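Local coordinates for protein 1d10 (PDB 1T9F), which is of unknown function but carries three MIR repeats in a beta-trefoil fold and is probably related to the SDF2 proteins, with a signal peptide in its precursor, at residues R23-D28 and T41-S46; D47-H52 and H79-T84. One frame throughout, in Å; residues are numbered along the deposited sequence.

After barrel strand 12-17 the chain enters strand 23-27. Contact 1 closes the connection 29-40 by pairing strand 23-27 with the end of strand 38-43 in the second antiparallel sheet of the trefoil. Contact 2 begins at the very next residue, Asp47. It brings 47-52 against 79-84 and so closes a longer excursion containing barrel strands 53-57 and 74-79. The two loops follow in series, neither nested nor crossed. Their centres lie about 9 Å apart, and they touch directly: Ser26 N is 3.3 Å from Asn50 O, a probable hydrogen bond, and the His25 ring packs on Asn50 and Ser51.

Contact 1 (R23-D28 and T41-S46); sequences RLHSHD and TAVKNS
Val43 lays CG1 over one face of the His25 imidazole, a CH-pi contact with the methyl carbon 3.8 Å from the centroid of the His25 ring and 17° off its normal. The two residues are diagonal neighbours on a two-stranded antiparallel pairing of the beta-trefoil, 23-27 with 38-43, and share one face of the sheet with Arg23 and Thr41. CG of His25 is anti to the backbone N (chi1 -176°), which stands the ring beside Thr41 and across Val43. Its far nitrogen, NE2, makes a weak hydrogen bond to Asp48 OD1, so that both the ring's face and its polar end have partners.

The register is fixed by two hydrogen-bonded pairs. Arg23 and Val43 exchange bonds, Arg23 N to Val43 O at 2.9 Å and Val43 N to Arg23 O at 2.8 Å. In the second pair, Thr41 N gives to His25 O at 2.9 Å, while the return bond, His25 N to Thr41 O, is short but bent, with 135° at the hydrogen. Between them Leu24 and Ala42 form the non-hydrogen-bonded pair and turn their side chains to the other face, where Leu24 meets Val160 and Ala42 meets Arg158, both of strand 158-163.

At the end of the pairing the long side chain of Arg23 extends the contact. It bends at chi2, and one face of its guanidinium then lies over the backbone of Ser46, NH1 standing 3.8 Å from Ser46 CA; Ser46 is poorly ordered. At the other end His27 crosses Thr41 at about a right angle. There Thr41 OG1 is bound by Gln157 and His27 NE2 by Ser39 OG, leaving methyl CG2 of Thr41 to meet the imidazole, 4.0 Å from His27 NE2.

Contact 2 (D47-H52 and H79-T84); sequences DDINSH and HLTTGT
Ile49, Asn50 and His52 meet His79, Leu80 and Thr81 where two loops of the beta-trefoil come together, and Asp48 sets up the first of them. Its OD2 accepts from Asn50 N in an Asx turn that leads into the 3-10 segment 49-51. Ile49 then presses CG1 against Thr81 CG2 at 3.4 Å, tighter than ordinary carbon contact.

Asn50 takes part with its backbone and, less surely, with its amide. Its carbonyl O takes the N-H of His79 NE2 at 2.8 Å; the oxygen lies in the imidazole plane, whereas the nitrogen stands 38° out of the carbonyl plane. OD1 of Asn50 is 2.7 Å from Thr81 OG1, a hydroxyl of less certain position. His52 follows with its carbonyl O, which receives a weak bond from Leu80 N at 3.3 Å.

One water stitches the backbones together: it donates to Ile49 O (2.7 Å) and His52 O (2.8 Å) and accepts from Thr81 N, while lying over a face of the His79 ring, offset toward its rim.

With chi1 at -178°, His79 swings its ring away from its own backbone N and brings NE2 to Asn50 O, while ND1 and Thr82 OG1 share a bond within 79-84. A phenylalanine here would lack both ring nitrogens and would probably leave Asn50 O without this donor and Thr82 OG1 without its imidazole partner.

The His79 ring also meets Trp53, their planes at about 55°. His52 and Leu80 pack on Val12 of strand 12-17, and Asn50 reaches His25 of strand 23-27, so the two loops sit between barrel strands and the neighbouring sheet.

Contact 1 (R23-D28 and T41-S46)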
# COMPACT_ATOMS: atom_id res chain seq x y z
N ARG A 23 -6.33 6.32 5.82
CA ARG A 23 -4.91 6.02 5.68
C ARG A 23 -4.62 4.53 5.62
O ARG A 23 -5.19 3.75 6.39
CB ARG A 23 -4.10 6.61 6.84
CG ARG A 23 -4.01 8.11 6.84
CD ARG A 23 -5.23 8.74 7.50
NE ARG A 23 -5.26 10.19 7.30
CZ ARG A 23 -4.34 11.03 7.75
NH1 ARG A 23 -3.29 10.58 8.44
NH2 ARG A 23 -4.46 12.33 7.50
N LEU A 24 -3.74 4.13 4.70
CA LEU A 24 -3.37 2.71 4.56
C LEU A 24 -2.88 2.30 5.93
O LEU A 24 -2.11 3.03 6.57
CB LEU A 24 -2.28 2.54 3.50
CG LEU A 24 -2.00 1.08 3.11
CD1 LEU A 24 -3.27 0.44 2.58
CD2 LEU A 24 -0.91 1.03 2.06
N HIS A 25 -3.26 1.10 6.36
CA HIS A 25 -2.96 0.71 7.73
C HIS A 25 -2.80 -0.80 7.92
O HIS A 25 -3.31 -1.60 7.12
CB HIS A 25 -4.13 1.24 8.57
CG HIS A 25 -4.01 1.04 10.05
ND1 HIS A 25 -4.46 -0.09 10.69
CD2 HIS A 25 -3.59 1.88 11.03
CE1 HIS A 25 -4.33 0.06 12.00
NE2 HIS A 25 -3.81 1.25 12.23
N SER A 26 -2.07 -1.18 8.95
CA SER A 26 -1.93 -2.59 9.27
C SER A 26 -1.83 -2.74 10.78
O SER A 26 -1.74 -1.74 11.50
CB SER A 26 -0.73 -3.22 8.58
OG SER A 26 -0.90 -4.63 8.59
N HIS A 27 -1.82 -3.98 11.25
CA HIS A 27 -1.81 -4.23 12.69
C HIS A 27 -1.66 -5.72 12.91
O HIS A 27 -1.54 -6.48 11.96
CB HIS A 27 -3.13 -3.73 13.25
CG HIS A 27 -4.29 -3.98 12.33
ND1 HIS A 27 -5.45 -3.25 12.38
CD2 HIS A 27 -4.45 -4.88 11.33
CE1 HIS A 27 -6.29 -3.69 11.46
NE2 HIS A 27 -5.70 -4.68 10.80
N ASP A 28 -1.67 -6.15 14.17
CA ASP A 28 -1.51 -7.57 14.49
C ASP A 28 -2.83 -8.32 14.43
O ASP A 28 -3.15 -9.11 15.32
CB ASP A 28 -0.89 -7.73 15.88
CG ASP A 28 -0.21 -9.08 16.06
OD1 ASP A 28 -0.75 -10.09 15.56
OD2 ASP A 28 0.86 -9.13 16.71
N THR A 41 -5.78 -2.62 6.10
CA THR A 41 -7.01 -1.84 6.01
C THR A 41 -6.68 -0.37 5.77
O THR A 41 -5.53 -0.00 5.53
CB THR A 41 -7.80 -1.90 7.33
OG1 THR A 41 -7.09 -1.15 8.34
CG2 THR A 41 -7.96 -3.35 7.80
N ALA A 42 -7.72 0.47 5.83
CA ALA A 42 -7.56 1.91 5.69
C ALA A 42 -8.35 2.49 6.85
O ALA A 42 -9.52 2.14 7.04
CB ALA A 42 -8.11 2.39 4.36
N VAL A 43 -7.73 3.38 7.61
CA VAL A 43 -8.37 3.96 8.78
C VAL A 43 -8.68 5.45 8.71
O VAL A 43 -7.87 6.25 8.23
CB VAL A 43 -7.52 3.71 10.03
CG1 VAL A 43 -7.43 2.21 10.30
CG2 VAL A 43 -6.12 4.28 9.84
N LYS A 44 -9.85 5.82 9.21
CA LYS A 44 -10.28 7.20 9.28
C LYS A 44 -9.88 7.64 10.69
O LYS A 44 -10.71 8.01 11.51
CB LYS A 44 -11.80 7.29 9.08
CG LYS A 44 -12.45 8.62 9.45
CD LYS A 44 -11.76 9.81 8.80
CE LYS A 44 -12.42 11.12 9.25
NZ LYS A 44 -12.43 11.28 10.73
N ASN A 45 -8.58 7.56 10.94
CA ASN A 45 -8.00 7.90 12.23
C ASN A 45 -6.60 8.47 12.02
O ASN A 45 -5.61 7.74 12.00
CB ASN A 45 -7.92 6.66 13.12
CG ASN A 45 -6.81 6.74 14.15
OD1 ASN A 45 -6.76 7.67 14.95
ND2 ASN A 45 -5.91 5.76 14.13
N SER A 46 -6.54 9.79 11.86
CA SER A 46 -5.29 10.50 11.62
C SER A 46 -4.14 10.10 12.55
O SER A 46 -4.34 9.47 13.59
CB SER A 46 -5.52 12.01 11.73
OG SER A 46 -4.31 12.71 11.55

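Contact 2 (D47-H52 and H79-T84)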
# COMPACT_ATOMS: atom_id res chain seq x y z
N ASP A 47 -2.93 10.50 12.15
CA ASP A 47 -1.71 10.25 12.89
C ASP A 47 -1.74 9.02 13.82
O ASP A 47 -2.17 9.11 14.97
CB ASP A 47 -1.35 11.50 13.71
CG ASP A 47 0.07 12.00 13.43
OD1 ASP A 47 0.46 13.04 14.00
OD2 ASP A 47 0.78 11.35 12.64
N ASP A 48 -1.27 7.89 13.30
CA ASP A 48 -1.21 6.64 14.06
C ASP A 48 0.03 5.89 13.56
O ASP A 48 0.22 5.73 12.35
CB ASP A 48 -2.47 5.79 13.83
CG ASP A 48 -2.48 4.50 14.65
OD1 ASP A 48 -3.50 3.77 14.61
OD2 ASP A 48 -1.47 4.20 15.32
N ILE A 49 0.87 5.45 14.49
CA ILE A 49 2.09 4.75 14.15
C ILE A 49 1.88 3.52 13.26
O ILE A 49 2.74 3.19 12.45
CB ILE A 49 2.87 4.34 15.44
CG1 ILE A 49 4.22 3.73 15.07
CG2 ILE A 49 2.04 3.36 16.26
CD1 ILE A 49 5.15 4.69 14.34
N ASN A 50 0.74 2.85 13.42
CA ASN A 50 0.45 1.68 12.60
C ASN A 50 0.05 2.07 11.18
O ASN A 50 -0.27 1.19 10.37
CB ASN A 50 -0.66 0.83 13.24
CG ASN A 50 -0.21 0.16 14.54
OD1 ASN A 50 0.77 -0.58 14.57
ND2 ASN A 50 -0.93 0.44 15.62
N SER A 51 0.06 3.36 10.87
CA SER A 51 -0.30 3.83 9.53
C SER A 51 0.94 4.28 8.77
O SER A 51 0.84 4.84 7.68
CB SER A 51 -1.28 5.01 9.60
OG SER A 51 -2.53 4.60 10.13
N HIS A 52 2.11 4.04 9.36
CA HIS A 52 3.36 4.43 8.71
C HIS A 52 3.96 3.29 7.92
O HIS A 52 4.02 2.14 8.40
CB HIS A 52 4.36 4.95 9.73
CG HIS A 52 4.01 6.29 10.27
ND1 HIS A 52 3.03 6.47 11.22
CD2 HIS A 52 4.43 7.53 9.93
CE1 HIS A 52 2.86 7.77 11.44
NE2 HIS A 52 3.70 8.43 10.66
N HIS A 79 5.60 -2.20 6.44
CA HIS A 79 4.78 -1.70 7.53
C HIS A 79 5.74 -1.62 8.72
O HIS A 79 6.22 -2.65 9.21
CB HIS A 79 3.63 -2.66 7.82
CG HIS A 79 2.71 -2.18 8.90
ND1 HIS A 79 2.52 -2.88 10.07
CD2 HIS A 79 1.93 -1.07 8.99
CE1 HIS A 79 1.66 -2.23 10.84
NE2 HIS A 79 1.29 -1.13 10.20
N LEU A 80 6.03 -0.40 9.16
CA LEU A 80 7.00 -0.17 10.23
C LEU A 80 6.83 -0.92 11.54
O LEU A 80 7.78 -1.52 12.02
CB LEU A 80 7.12 1.32 10.53
CG LEU A 80 8.00 2.16 9.60
CD1 LEU A 80 8.21 3.53 10.22
CD2 LEU A 80 9.34 1.47 9.38
N THR A 81 5.63 -0.90 12.11
CA THR A 81 5.43 -1.56 13.39
C THR A 81 5.44 -3.09 13.40
O THR A 81 5.65 -3.68 14.45
CB THR A 81 4.12 -1.08 14.05
OG1 THR A 81 3.01 -1.43 13.23
CG2 THR A 81 4.15 0.44 14.23
N THR A 82 5.22 -3.73 12.25
CA THR A 82 5.23 -5.19 12.23
C THR A 82 6.33 -5.77 11.35
O THR A 82 6.52 -6.99 11.32
CB THR A 82 3.88 -5.77 11.78
OG1 THR A 82 3.62 -5.40 10.42
CG2 THR A 82 2.76 -5.25 12.68
N GLY A 83 7.03 -4.91 10.63
CA GLY A 83 8.11 -5.36 9.77
C GLY A 83 7.72 -6.14 8.53
O GLY A 83 8.59 -6.66 7.82
N THR A 84 6.42 -6.21 8.26
CA THR A 84 5.89 -6.92 7.11
C THR A 84 5.90 -6.02 5.85
O THR A 84 6.25 -4.84 5.93
CB THR A 84 4.44 -7.34 7.37
OG1 THR A 84 3.71 -6.21 7.84
CG2 THR A 84 4.37 -8.45 8.42
O HOH W 1 3.60 1.10 11.02